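Local coordinates for Na-K-Cl cotransporter (Methanosarcina acetivorans, PDB 3G40), which probably moves chloride together with monovalent cations across the membrane, the chain here being the cytoplasmic C-terminal domain of that transporter, at residues L113-P118 and R128-K133; K133-R138 and F274-G279; L175-L180 and L252-D257; L182-K187 and L247-L252. All coordinates share one frame; numbering follows the deposited sequence.

Contact 1 (L113-P118 and R128-K133)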
loop_
_atom_site.group_PDB
_atom_site.type_symbol
_atom_site.label_atom_id
_atom_site.label_comp_id
_atom_site.label_asym_id
_atom_site.label_seq_id
_atom_site.Cartn_x
_atom_site.Cartn_y
_atom_site.Cartn_z
ATOM N N LEU A 113 18.075 -12.095 3.045
ATOM C CA LEU A 113 17.048 -12.197 4.080
ATOM C C LEU A 113 16.211 -10.915 4.155
ATOM O O LEU A 113 16.754 -9.834 4.377
ATOM C CB LEU A 113 17.707 -12.445 5.440
ATOM C CG LEU A 113 16.746 -12.559 6.624
ATOM C CD1 LEU A 113 15.784 -13.741 6.427
ATOM C CD2 LEU A 113 17.525 -12.718 7.907
ATOM N N PHE A 114 14.896 -11.045 3.988
ATOM C CA PHE A 114 13.987 -9.904 4.043
ATOM C C PHE A 114 13.236 -9.846 5.373
ATOM O O PHE A 114 12.422 -10.723 5.674
ATOM C CB PHE A 114 12.999 -9.953 2.878
ATOM C CG PHE A 114 12.147 -8.718 2.750
ATOM C CD1 PHE A 114 12.497 -7.720 1.856
ATOM C CD2 PHE A 114 11.003 -8.556 3.521
ATOM C CE1 PHE A 114 11.716 -6.568 1.721
ATOM C CE2 PHE A 114 10.217 -7.399 3.395
ATOM C CZ PHE A 114 10.583 -6.406 2.488
ATOM N N LEU A 115 13.499 -8.796 6.151
ATOM C CA LEU A 115 12.893 -8.639 7.467
ATOM C C LEU A 115 12.098 -7.357 7.549
ATOM O O LEU A 115 12.482 -6.330 6.987
ATOM C CB LEU A 115 13.965 -8.599 8.553
ATOM C CG LEU A 115 14.922 -9.784 8.659
ATOM C CD1 LEU A 115 16.012 -9.471 9.655
ATOM C CD2 LEU A 115 14.163 -11.037 9.068
ATOM N N ARG A 116 11.001 -7.422 8.281
ATOM C CA ARG A 116 10.203 -6.252 8.574
ATOM C C ARG A 116 10.659 -5.694 9.922
ATOM O O ARG A 116 10.923 -6.444 10.866
ATOM C CB ARG A 116 8.719 -6.639 8.600
ATOM C CG ARG A 116 7.753 -5.518 8.920
ATOM C CD ARG A 116 6.337 -6.058 9.097
ATOM N NE ARG A 116 5.559 -5.212 9.995
ATOM C CZ ARG A 116 5.368 -5.474 11.283
ATOM N NH1 ARG A 116 5.885 -6.571 11.817
ATOM N NH2 ARG A 116 4.655 -4.644 12.035
ATOM N N LEU A 117 10.782 -4.377 10.001
ATOM C CA LEU A 117 11.112 -3.718 11.258
ATOM C C LEU A 117 9.799 -3.325 11.932
ATOM O O LEU A 117 9.115 -2.406 11.489
ATOM C CB LEU A 117 11.975 -2.465 10.998
ATOM C CG LEU A 117 12.533 -1.699 12.203
ATOM C CD1 LEU A 117 13.420 -2.569 13.081
ATOM C CD2 LEU A 117 13.297 -0.457 11.735
ATOM N N PRO A 118 9.432 -4.031 13.006
ATOM C CA PRO A 118 8.147 -3.756 13.660
ATOM C C PRO A 118 8.177 -2.440 14.432
ATOM O O PRO A 118 9.257 -1.937 14.748
ATOM C CB PRO A 118 7.982 -4.933 14.635
ATOM C CG PRO A 118 9.006 -5.959 14.216
ATOM C CD PRO A 118 10.127 -5.186 13.591
ATOM N N ARG A 128 18.322 -8.314 15.748
ATOM C CA ARG A 128 19.737 -7.985 15.661
ATOM C C ARG A 128 20.577 -9.254 15.530
ATOM O O ARG A 128 21.530 -9.303 14.755
ATOM C CB ARG A 128 20.166 -7.202 16.904
ATOM C CG ARG A 128 21.144 -6.070 16.637
ATOM C CD ARG A 128 21.423 -5.291 17.916
ATOM N NE ARG A 128 20.184 -4.913 18.593
ATOM C CZ ARG A 128 20.096 -4.599 19.883
ATOM N NH1 ARG A 128 21.179 -4.621 20.651
ATOM N NH2 ARG A 128 18.921 -4.272 20.407
ATOM N N GLU A 129 20.219 -10.282 16.293
ATOM C CA GLU A 129 20.948 -11.542 16.257
ATOM C C GLU A 129 20.787 -12.222 14.899
ATOM O O GLU A 129 21.740 -12.781 14.355
ATOM C CB GLU A 129 20.459 -12.470 17.370
ATOM C CG GLU A 129 21.247 -13.762 17.485
ATOM C CD GLU A 129 22.740 -13.523 17.573
ATOM O OE1 GLU A 129 23.150 -12.446 18.063
ATOM O OE2 GLU A 129 23.506 -14.414 17.150
ATOM N N ILE A 130 19.571 -12.175 14.361
ATOM C CA ILE A 130 19.289 -12.722 13.042
ATOM C C ILE A 130 20.147 -12.020 11.995
ATOM O O ILE A 130 20.782 -12.665 11.160
ATOM C CB ILE A 130 17.800 -12.561 12.686
ATOM C CG1 ILE A 130 16.957 -13.557 13.485
ATOM C CG2 ILE A 130 17.576 -12.771 11.201
ATOM C CD1 ILE A 130 17.310 -14.991 13.200
ATOM N N ILE A 131 20.166 -10.693 12.059
ATOM C CA ILE A 131 20.954 -9.870 11.144
ATOM C C ILE A 131 22.442 -10.208 11.202
ATOM O O ILE A 131 23.111 -10.315 10.176
ATOM C CB ILE A 131 20.748 -8.374 11.448
ATOM C CG1 ILE A 131 19.324 -7.959 11.066
ATOM C CG2 ILE A 131 21.783 -7.522 10.721
ATOM C CD1 ILE A 131 18.950 -6.563 11.498
ATOM N N ARG A 132 22.953 -10.376 12.414
ATOM C CA ARG A 132 24.351 -10.725 12.627
ATOM C C ARG A 132 24.655 -12.104 12.017
ATOM O O ARG A 132 25.683 -12.297 11.362
ATOM C CB ARG A 132 24.631 -10.730 14.130
ATOM C CG ARG A 132 26.019 -10.293 14.549
ATOM C CD ARG A 132 26.143 -10.376 16.066
ATOM N NE ARG A 132 25.819 -11.717 16.554
ATOM C CZ ARG A 132 26.704 -12.561 17.077
ATOM N NH1 ARG A 132 27.974 -12.200 17.206
ATOM N NH2 ARG A 132 26.317 -13.764 17.483
ATOM N N LYS A 133 23.741 -13.047 12.230
ATOM C CA LYS A 133 23.881 -14.417 11.739
ATOM C C LYS A 133 23.817 -14.534 10.214
ATOM O O LYS A 133 24.451 -15.413 9.631
ATOM C CB LYS A 133 22.788 -15.311 12.339
ATOM C CG LYS A 133 22.860 -15.527 13.849
ATOM C CD LYS A 133 23.804 -16.666 14.228
ATOM C CE LYS A 133 23.712 -16.980 15.719
ATOM N NZ LYS A 133 24.939 -17.639 16.255
#
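L113 and I130 meet methyl to methyl, CD2 of L113 standing 3.3 Å from CG2 of I130, closer than carbons usually pack. The two side chains cross at about a right angle, and each reaches the other through a single branch. In L113, CG lies anti to the backbone N (chi1 179°), which sends the side chain toward the helix, where CD2 makes the touch. The second leucine of the strand packs with more room: CD1 of L115 touches two neighbouring helix residues, 4.0 Å from CG2 of I130 and 3.9 Å from CG1 of I131, and the leucine side chain slants across both. Strand 113-116 and helix 128-133 run almost antiparallel, at 165°, with their axes 10.5 Å apart at closest approach, as expected of a helix laid on parallel strands. They belong to one beta-alpha-beta unit, whose next strand, 140-145, hydrogen-bonds to L113 and L115. The far side of the helix is the solvent side, with R132 exposed and E129 and K133 partly so. There NH2 of R132 meets OE2 of E129 at 2.9 Å, almost straight (175°), in the guanidinium plane and on the syn lone pair, while NZ of K133 makes a long, weak ion pair with the same oxygen. Charges thus pair along the helix, whereas helix and strand join through the apolar fit of four branched side chains, three of them buried.

Contact 2 (K133-R138 and F274-G279)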
loop_
_atom_site.group_PDB
_atom_site.type_symbol
_atom_site.label_atom_id
_atom_site.label_comp_id
_atom_site.label_asym_id
_atom_site.label_seq_id
_atom_site.Cartn_x
_atom_site.Cartn_y
_atom_site.Cartn_z
ATOM N N LYS A 133 23.741 -13.047 12.230
ATOM C CA LYS A 133 23.881 -14.417 11.739
ATOM C C LYS A 133 23.817 -14.534 10.214
ATOM O O LYS A 133 24.451 -15.413 9.631
ATOM C CB LYS A 133 22.788 -15.311 12.339
ATOM C CG LYS A 133 22.860 -15.527 13.849
ATOM C CD LYS A 133 23.804 -16.666 14.228
ATOM C CE LYS A 133 23.712 -16.980 15.719
ATOM N NZ LYS A 133 24.939 -17.639 16.255
ATOM N N ALA A 134 23.038 -13.665 9.569
ATOM C CA ALA A 134 22.798 -13.782 8.127
ATOM C C ALA A 134 24.091 -13.712 7.322
ATOM O O ALA A 134 24.238 -14.386 6.301
ATOM C CB ALA A 134 21.796 -12.719 7.641
ATOM N N SER A 135 25.030 -12.900 7.794
ATOM C CA SER A 135 26.309 -12.733 7.118
ATOM C C SER A 135 27.088 -14.046 7.106
ATOM O O SER A 135 27.795 -14.353 6.146
ATOM C CB SER A 135 27.123 -11.637 7.806
ATOM O OG SER A 135 26.301 -10.512 8.083
ATOM N N MET A 136 26.939 -14.822 8.175
ATOM C CA MET A 136 27.622 -16.098 8.297
ATOM C C MET A 136 27.245 -17.054 7.165
ATOM O O MET A 136 28.067 -17.852 6.711
ATOM C CB MET A 136 27.300 -16.738 9.650
ATOM C CG MET A 136 27.530 -15.816 10.839
ATOM S SD MET A 136 27.056 -16.567 12.408
ATOM C CE MET A 136 27.544 -15.282 13.560
ATOM N N TYR A 137 25.996 -16.978 6.717
ATOM C CA TYR A 137 25.528 -17.841 5.642
ATOM C C TYR A 137 25.635 -17.173 4.272
ATOM O O TYR A 137 24.863 -17.482 3.357
ATOM C CB TYR A 137 24.092 -18.299 5.917
ATOM C CG TYR A 137 23.969 -19.140 7.170
ATOM C CD1 TYR A 137 23.690 -18.555 8.399
ATOM C CD2 TYR A 137 24.149 -20.518 7.127
ATOM C CE1 TYR A 137 23.585 -19.320 9.548
ATOM C CE2 TYR A 137 24.045 -21.290 8.271
ATOM C CZ TYR A 137 23.763 -20.685 9.478
ATOM O OH TYR A 137 23.658 -21.444 10.619
ATOM N N ARG A 138 26.597 -16.264 4.135
ATOM C CA ARG A 138 26.783 -15.528 2.885
ATOM C C ARG A 138 25.492 -14.847 2.425
ATOM O O ARG A 138 25.178 -14.836 1.232
ATOM C CB ARG A 138 27.284 -16.467 1.787
ATOM C CG ARG A 138 28.594 -17.164 2.106
ATOM C CD ARG A 138 28.829 -18.330 1.158
ATOM N NE ARG A 138 28.684 -17.938 -0.242
ATOM C CZ ARG A 138 28.539 -18.797 -1.248
ATOM N NH1 ARG A 138 28.511 -20.102 -1.009
ATOM N NH2 ARG A 138 28.413 -18.353 -2.492
ATOM N N PHE A 274 16.680 -0.699 4.702
ATOM C CA PHE A 274 18.080 -0.714 5.119
ATOM C C PHE A 274 18.739 -1.984 4.621
ATOM O O PHE A 274 18.258 -3.091 4.880
ATOM C CB PHE A 274 18.182 -0.610 6.644
ATOM C CG PHE A 274 17.478 0.588 7.204
ATOM C CD1 PHE A 274 16.110 0.562 7.416
ATOM C CD2 PHE A 274 18.183 1.761 7.485
ATOM C CE1 PHE A 274 15.449 1.680 7.911
ATOM C CE2 PHE A 274 17.536 2.878 7.985
ATOM C CZ PHE A 274 16.170 2.844 8.199
ATOM N N ALA A 275 19.829 -1.818 3.881
ATOM C CA ALA A 275 20.451 -2.927 3.185
ATOM C C ALA A 275 21.869 -3.233 3.672
ATOM O O ALA A 275 22.763 -2.380 3.601
ATOM C CB ALA A 275 20.444 -2.665 1.688
ATOM N N LEU A 276 22.069 -4.461 4.161
ATOM C CA LEU A 276 23.387 -4.930 4.585
ATOM C C LEU A 276 23.900 -5.922 3.556
ATOM O O LEU A 276 23.212 -6.887 3.221
ATOM C CB LEU A 276 23.308 -5.590 5.965
ATOM C CG LEU A 276 24.523 -6.358 6.487
ATOM C CD1 LEU A 276 25.726 -5.449 6.708
ATOM C CD2 LEU A 276 24.152 -7.073 7.778
ATOM N N ASP A 277 25.107 -5.679 3.054
ATOM C CA ASP A 277 25.729 -6.546 2.057
ATOM C C ASP A 277 26.132 -7.899 2.642
ATOM O O ASP A 277 26.406 -8.014 3.834
ATOM C CB ASP A 277 27.004 -5.903 1.519
ATOM C CG ASP A 277 26.733 -4.746 0.594
ATOM O OD1 ASP A 277 25.552 -4.429 0.336
ATOM O OD2 ASP A 277 27.718 -4.163 0.117
ATOM N N SER A 278 26.202 -8.912 1.789
ATOM C CA SER A 278 26.767 -10.189 2.198
ATOM C C SER A 278 28.275 -10.032 2.180
ATOM O O SER A 278 28.999 -10.719 2.902
ATOM C CB SER A 278 26.368 -11.293 1.225
ATOM O OG SER A 278 26.896 -11.036 -0.066
ATOM N N GLY A 279 28.739 -9.114 1.341
ATOM C CA GLY A 279 30.164 -8.917 1.141
ATOM C C GLY A 279 30.614 -9.554 -0.159
ATOM O O GLY A 279 31.736 -9.342 -0.618
HETATM O O HOH W 1 25.533 -9.937 5.594
#
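R138 and S278 bring the two segments to their nearest backbone approach, CA to CA 5.4 Å, where the end of helix 124-136 passes the turn that leaves strand 271-276. Contact at this point is made by a carbonyl: O of R138 lies 3.7 Å from CB of S278. The polar ends of both residues are engaged with E280, R138 through a salt bridge from NE and S278 through OG, which bonds to the backbone N of E280. One turn back, S135 carries the other half of the contact. Its OG lies 4.1 Å from CD2 of L276 and gives its proton to a water at 2.7 Å; the same water donates to O of D277, also at 2.7 Å. With OG beside the backbone N (chi1 -45°), the hydroxyl is turned to the strand side, and a single water spans the gap that no direct bond crosses. L276, its CG anti to the backbone N (chi1 170°), sets its CD2 methyl beside that polar bridge. R138 has positive phi and is the C-prime residue of a Schellman motif, M139 N bonding to A134 O and R138 N to S135 O: a common helix C-cap, here ending helix 124-136 ahead of strand 140-145.

Contact 3 (L175-L180 and L252-D257)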
loop_
_atom_site.group_PDB
_atom_site.type_symbol
_atom_site.label_atom_id
_atom_site.label_comp_id
_atom_site.label_asym_id
_atom_site.label_seq_id
_atom_site.Cartn_x
_atom_site.Cartn_y
_atom_site.Cartn_z
ATOM N N LEU A 175 32.959 -1.209 -3.177
ATOM C CA LEU A 175 32.134 -0.106 -2.707
ATOM C C LEU A 175 31.951 -0.194 -1.201
ATOM O O LEU A 175 31.504 0.757 -0.572
ATOM C CB LEU A 175 30.773 -0.126 -3.399
ATOM C CG LEU A 175 30.785 0.210 -4.891
ATOM C CD1 LEU A 175 29.400 0.072 -5.469
ATOM C CD2 LEU A 175 31.316 1.619 -5.108
ATOM N N GLY A 176 32.296 -1.345 -0.630
ATOM C CA GLY A 176 32.058 -1.589 0.779
ATOM C C GLY A 176 30.587 -1.887 0.992
ATOM O O GLY A 176 29.923 -2.398 0.096
ATOM N N ASN A 177 30.062 -1.546 2.165
ATOM C CA ASN A 177 28.692 -1.931 2.503
ATOM C C ASN A 177 27.619 -1.071 1.835
ATOM O O ASN A 177 26.879 -0.352 2.514
ATOM C CB ASN A 177 28.502 -1.937 4.024
ATOM C CG ASN A 177 27.158 -2.504 4.440
ATOM O OD1 ASN A 177 26.589 -3.352 3.752
ATOM N ND2 ASN A 177 26.645 -2.040 5.571
ATOM N N MET A 178 27.525 -1.145 0.508
ATOM C CA MET A 178 26.495 -0.399 -0.207
ATOM C C MET A 178 26.086 -1.049 -1.527
ATOM O O MET A 178 25.294 -0.481 -2.287
ATOM C CB MET A 178 26.943 1.064 -0.465
ATOM C CG MET A 178 28.020 1.199 -1.534
ATOM S SD MET A 178 28.236 2.911 -2.119
ATOM C CE MET A 178 28.675 3.727 -0.587
ATOM N N ASP A 179 26.615 -2.237 -1.810
ATOM C CA ASP A 179 26.293 -2.895 -3.074
ATOM C C ASP A 179 24.813 -3.263 -3.181
ATOM O O ASP A 179 24.176 -3.009 -4.214
ATOM C CB ASP A 179 27.152 -4.138 -3.277
ATOM C CG ASP A 179 28.608 -3.805 -3.476
ATOM O OD1 ASP A 179 29.056 -3.785 -4.634
ATOM O OD2 ASP A 179 29.295 -3.563 -2.470
ATOM N N LEU A 180 24.273 -3.865 -2.121
ATOM C CA LEU A 180 22.869 -4.286 -2.105
ATOM C C LEU A 180 21.973 -3.043 -2.174
ATOM O O LEU A 180 20.978 -3.021 -2.898
ATOM C CB LEU A 180 22.564 -5.091 -0.829
ATOM C CG LEU A 180 21.597 -6.276 -0.844
ATOM C CD1 LEU A 180 20.945 -6.453 0.535
ATOM C CD2 LEU A 180 20.549 -6.182 -1.945
ATOM N N LEU A 252 22.604 -0.759 5.896
ATOM C CA LEU A 252 22.373 -1.278 7.242
ATOM C C LEU A 252 23.709 -1.682 7.872
ATOM O O LEU A 252 24.444 -2.504 7.313
ATOM C CB LEU A 252 21.422 -2.500 7.187
ATOM C CG LEU A 252 21.109 -3.263 8.475
ATOM C CD1 LEU A 252 20.482 -2.341 9.500
ATOM C CD2 LEU A 252 20.164 -4.441 8.166
ATOM N N ASP A 253 24.026 -1.095 9.022
ATOM C CA ASP A 253 25.247 -1.426 9.760
ATOM C C ASP A 253 25.175 -2.889 10.182
ATOM O O ASP A 253 24.121 -3.345 10.618
ATOM C CB ASP A 253 25.354 -0.518 10.992
ATOM C CG ASP A 253 26.659 -0.694 11.763
ATOM O OD1 ASP A 253 27.276 -1.777 11.697
ATOM O OD2 ASP A 253 27.057 0.262 12.464
ATOM N N PRO A 254 26.290 -3.633 10.037
ATOM C CA PRO A 254 26.353 -5.038 10.469
ATOM C C PRO A 254 25.920 -5.215 11.924
ATOM O O PRO A 254 25.493 -6.300 12.333
ATOM C CB PRO A 254 27.839 -5.377 10.332
ATOM C CG PRO A 254 28.344 -4.455 9.285
ATOM C CD PRO A 254 27.532 -3.198 9.373
ATOM N N ASN A 255 26.044 -4.139 12.692
ATOM C CA ASN A 255 25.648 -4.108 14.093
ATOM C C ASN A 255 24.729 -2.914 14.289
ATOM O O ASN A 255 25.147 -1.873 14.802
ATOM C CB ASN A 255 26.884 -3.973 14.987
ATOM C CG ASN A 255 26.530 -3.703 16.440
ATOM O OD1 ASN A 255 25.407 -3.965 16.880
ATOM N ND2 ASN A 255 27.492 -3.177 17.194
ATOM N N PRO A 256 23.469 -3.058 13.866
ATOM C CA PRO A 256 22.558 -1.928 13.647
ATOM C C PRO A 256 21.915 -1.374 14.914
ATOM O O PRO A 256 21.645 -2.119 15.856
ATOM C CB PRO A 256 21.462 -2.529 12.755
ATOM C CG PRO A 256 21.847 -3.985 12.520
ATOM C CD PRO A 256 22.818 -4.346 13.587
ATOM N N ASP A 257 21.668 -0.068 14.920
ATOM C CA ASP A 257 20.829 0.555 15.931
ATOM C C ASP A 257 19.422 0.653 15.358
ATOM O O ASP A 257 19.118 1.579 14.605
ATOM C CB ASP A 257 21.351 1.946 16.282
ATOM C CG ASP A 257 20.564 2.606 17.405
ATOM O OD1 ASP A 257 19.494 2.086 17.782
ATOM O OD2 ASP A 257 21.020 3.656 17.912
#
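N177 reaches across to the loop after strand 247-251 with its amide nitrogen, and the turn of that amide against the carbonyl of L252 defines the contact. ND2 of N177 donates to O of L252 at 2.8 Å, with an N-H...O angle of 149°. The acceptor lies nearly in the amide plane of N177, but the donor stands well above the carbonyl plane of L252, 51° out of it, so the two flat groups are tilted rather than coplanar. CG lies anti to the backbone N (chi1 -172°), extending the amide away from its own backbone toward the loop. P254 closes in at the flank, its CD 4.1 Å from ND2. The other end of the amide is held as well, since OD1 accepts from the backbone N of D277 beyond strand 271-276; both polar atoms are thereby used and the rotation of the amide is fixed. A leucine here would probably leave O of L252 and N of D277 without the amide that serves both, removing this one tie between the turns. Each side is shaped by a local turn. N177 is the centre of an inverse gamma turn, M178 N bonding to G176 O at 2.7 Å just ahead of helix 179-192. In the other segment, OD1 of D253 accepts from N of N255 at 2.8 Å, an Asx turn in the loop that joins strand 247-251 to helix 258-268 in this alpha/beta fold.

Contact 4 (L182-K187 and L247-L252)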
loop_
_atom_site.group_PDB
_atom_site.type_symbol
_atom_site.label_atom_id
_atom_site.label_comp_id
_atom_site.label_asym_id
_atom_site.label_seq_id
_atom_site.Cartn_x
_atom_site.Cartn_y
_atom_site.Cartn_z
ATOM N N LEU A 182 22.586 -0.151 -3.599
ATOM C CA LEU A 182 22.604 0.328 -4.984
ATOM C C LEU A 182 21.772 -0.542 -5.922
ATOM O O LEU A 182 21.033 -0.035 -6.763
ATOM C CB LEU A 182 24.045 0.423 -5.495
ATOM C CG LEU A 182 24.276 0.919 -6.920
ATOM C CD1 LEU A 182 23.632 2.306 -7.120
ATOM C CD2 LEU A 182 25.779 0.961 -7.200
ATOM N N LEU A 183 21.902 -1.860 -5.788
ATOM C CA LEU A 183 21.155 -2.785 -6.641
ATOM C C LEU A 183 19.653 -2.659 -6.431
ATOM O O LEU A 183 18.881 -2.684 -7.389
ATOM C CB LEU A 183 21.613 -4.227 -6.399
ATOM C CG LEU A 183 23.007 -4.535 -6.946
ATOM C CD1 LEU A 183 23.607 -5.739 -6.245
ATOM C CD2 LEU A 183 22.962 -4.742 -8.466
ATOM N N ILE A 184 19.242 -2.516 -5.174
ATOM C CA ILE A 184 17.841 -2.318 -4.860
ATOM C C ILE A 184 17.331 -0.973 -5.402
ATOM O O ILE A 184 16.217 -0.889 -5.923
ATOM C CB ILE A 184 17.596 -2.406 -3.341
ATOM C CG1 ILE A 184 17.782 -3.854 -2.847
ATOM C CG2 ILE A 184 16.195 -1.922 -3.001
ATOM C CD1 ILE A 184 16.690 -4.814 -3.282
ATOM N N ALA A 185 18.158 0.074 -5.292
ATOM C CA ALA A 185 17.804 1.379 -5.841
ATOM C C ALA A 185 17.541 1.281 -7.342
ATOM O O ALA A 185 16.534 1.768 -7.846
ATOM C CB ALA A 185 18.929 2.421 -5.548
ATOM N N TYR A 186 18.443 0.618 -8.054
ATOM C CA TYR A 186 18.302 0.467 -9.497
ATOM C C TYR A 186 17.091 -0.395 -9.873
ATOM O O TYR A 186 16.361 -0.099 -10.824
ATOM C CB TYR A 186 19.552 -0.192 -10.077
ATOM C CG TYR A 186 19.441 -0.395 -11.565
ATOM C CD1 TYR A 186 19.766 0.629 -12.445
ATOM C CD2 TYR A 186 18.978 -1.597 -12.091
ATOM C CE1 TYR A 186 19.650 0.456 -13.813
ATOM C CE2 TYR A 186 18.856 -1.779 -13.455
ATOM C CZ TYR A 186 19.195 -0.751 -14.312
ATOM O OH TYR A 186 19.078 -0.930 -15.673
ATOM N N LYS A 187 16.917 -1.496 -9.155
ATOM C CA LYS A 187 15.784 -2.395 -9.414
ATOM C C LYS A 187 14.434 -1.673 -9.225
ATOM O O LYS A 187 13.543 -1.751 -10.082
ATOM C CB LYS A 187 15.895 -3.613 -8.488
ATOM C CG LYS A 187 14.694 -4.587 -8.519
ATOM C CD LYS A 187 14.420 -5.086 -9.926
ATOM C CE LYS A 187 15.494 -6.045 -10.409
ATOM N NZ LYS A 187 15.192 -6.539 -11.789
ATOM N N LEU A 247 10.504 6.383 -0.972
ATOM C CA LEU A 247 11.296 5.383 -0.278
ATOM C C LEU A 247 12.726 5.861 -0.154
ATOM O O LEU A 247 13.353 6.243 -1.154
ATOM C CB LEU A 247 11.294 4.063 -1.049
ATOM C CG LEU A 247 12.168 2.942 -0.449
ATOM C CD1 LEU A 247 11.576 2.378 0.850
ATOM C CD2 LEU A 247 12.385 1.805 -1.454
ATOM N N HIS A 248 13.232 5.825 1.072
ATOM C CA HIS A 248 14.641 6.085 1.346
ATOM C C HIS A 248 15.365 4.749 1.521
ATOM O O HIS A 248 14.951 3.920 2.335
ATOM C CB HIS A 248 14.771 6.877 2.638
ATOM C CG HIS A 248 14.127 8.224 2.583
ATOM N ND1 HIS A 248 14.812 9.358 2.202
ATOM C CD2 HIS A 248 12.863 8.623 2.858
ATOM C CE1 HIS A 248 13.998 10.396 2.247
ATOM N NE2 HIS A 248 12.809 9.980 2.646
ATOM N N ILE A 249 16.428 4.546 0.748
ATOM C CA ILE A 249 17.290 3.370 0.889
ATOM C C ILE A 249 18.575 3.766 1.600
ATOM O O ILE A 249 19.267 4.705 1.177
ATOM C CB ILE A 249 17.627 2.764 -0.497
ATOM C CG1 ILE A 249 16.327 2.406 -1.240
ATOM C CG2 ILE A 249 18.564 1.549 -0.354
ATOM C CD1 ILE A 249 16.523 2.085 -2.695
ATOM N N PHE A 250 18.869 3.084 2.705
ATOM C CA PHE A 250 20.100 3.295 3.462
ATOM C C PHE A 250 20.908 2.006 3.473
ATOM O O PHE A 250 20.376 0.930 3.197
ATOM C CB PHE A 250 19.780 3.666 4.914
ATOM C CG PHE A 250 19.056 4.977 5.067
ATOM C CD1 PHE A 250 17.669 5.025 5.069
ATOM C CD2 PHE A 250 19.763 6.158 5.229
ATOM C CE1 PHE A 250 16.998 6.237 5.213
ATOM C CE2 PHE A 250 19.095 7.380 5.374
ATOM C CZ PHE A 250 17.716 7.412 5.359
ATOM N N SER A 251 22.189 2.104 3.805
ATOM C CA SER A 251 22.944 0.909 4.160
ATOM C C SER A 251 22.616 0.541 5.604
ATOM O O SER A 251 22.337 1.420 6.422
ATOM C CB SER A 251 24.441 1.146 3.974
ATOM O OG SER A 251 24.724 1.250 2.593
ATOM N N LEU A 252 22.604 -0.759 5.896
ATOM C CA LEU A 252 22.373 -1.278 7.242
ATOM C C LEU A 252 23.709 -1.682 7.872
ATOM O O LEU A 252 24.444 -2.504 7.313
ATOM C CB LEU A 252 21.422 -2.500 7.187
ATOM C CG LEU A 252 21.109 -3.263 8.475
ATOM C CD1 LEU A 252 20.482 -2.341 9.500
ATOM C CD2 LEU A 252 20.164 -4.441 8.166
#
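I249 and A185 make the closest approach of the contact, the CD1 methyl of the isoleucine pressing against the helix backbone as well as against the alanine side chain: it lies 3.5 Å from CA and 3.7 Å from CB of A185. The small alanine lets the strand residue come this near, CA to CA 7.0 Å, and the same methyl also comes to 3.7 Å from N of A185. I184 flanks it on the preceding position, its CG2 lying 4.0 Å from CD1 of I249, the two side chains crossing obliquely. One extended branch therefore makes all of these contacts: CG1 of I249 is anti to the carbonyl carbon (chi1 -57°) and chi2 is near 168°, so the chain runs straight out from the strand to its terminal methyl. This is a helix of an alpha/beta domain lying on its sheet, and the sheet here is the mixed one of ten strands, with 247-251 between 271-276 and 157-161. The next shell fixes both partners. A185 and I249 each also touch L160 of strand 157-161, and I249 packs on I158 and on A181 one turn earlier in the helix. On the strand's other face, F250 stacks on the ring of W161 and meets the ring of F274. Farther out, L182 and L183 turn to the C-terminal helix 283-286, where both touch A283.

Contacts 1, 2 and 4 reach one ten-stranded mixed sheet, and contact 3 lies in the loops between. Contacts 1 and 2 share K133 and helix 124-136, their centres about 10 Å apart; contacts 3 and 4 share L252 and helix 179-192, centres about 11 Å apart. Contacts 2 and 3, about 8 Å between centres, meet where D277 bonds to the start of helix 179-192 and A275 to L252; contacts 1 and 4 lie about 17 Å apart. In sequence, contact 1 closes first; contact 2 then encloses contact 3, which encloses contact 4. Strand 271-276, late in the chain, pairs antiparallel with the much earlier 140-145, consistent with one continuous cytoplasmic domain.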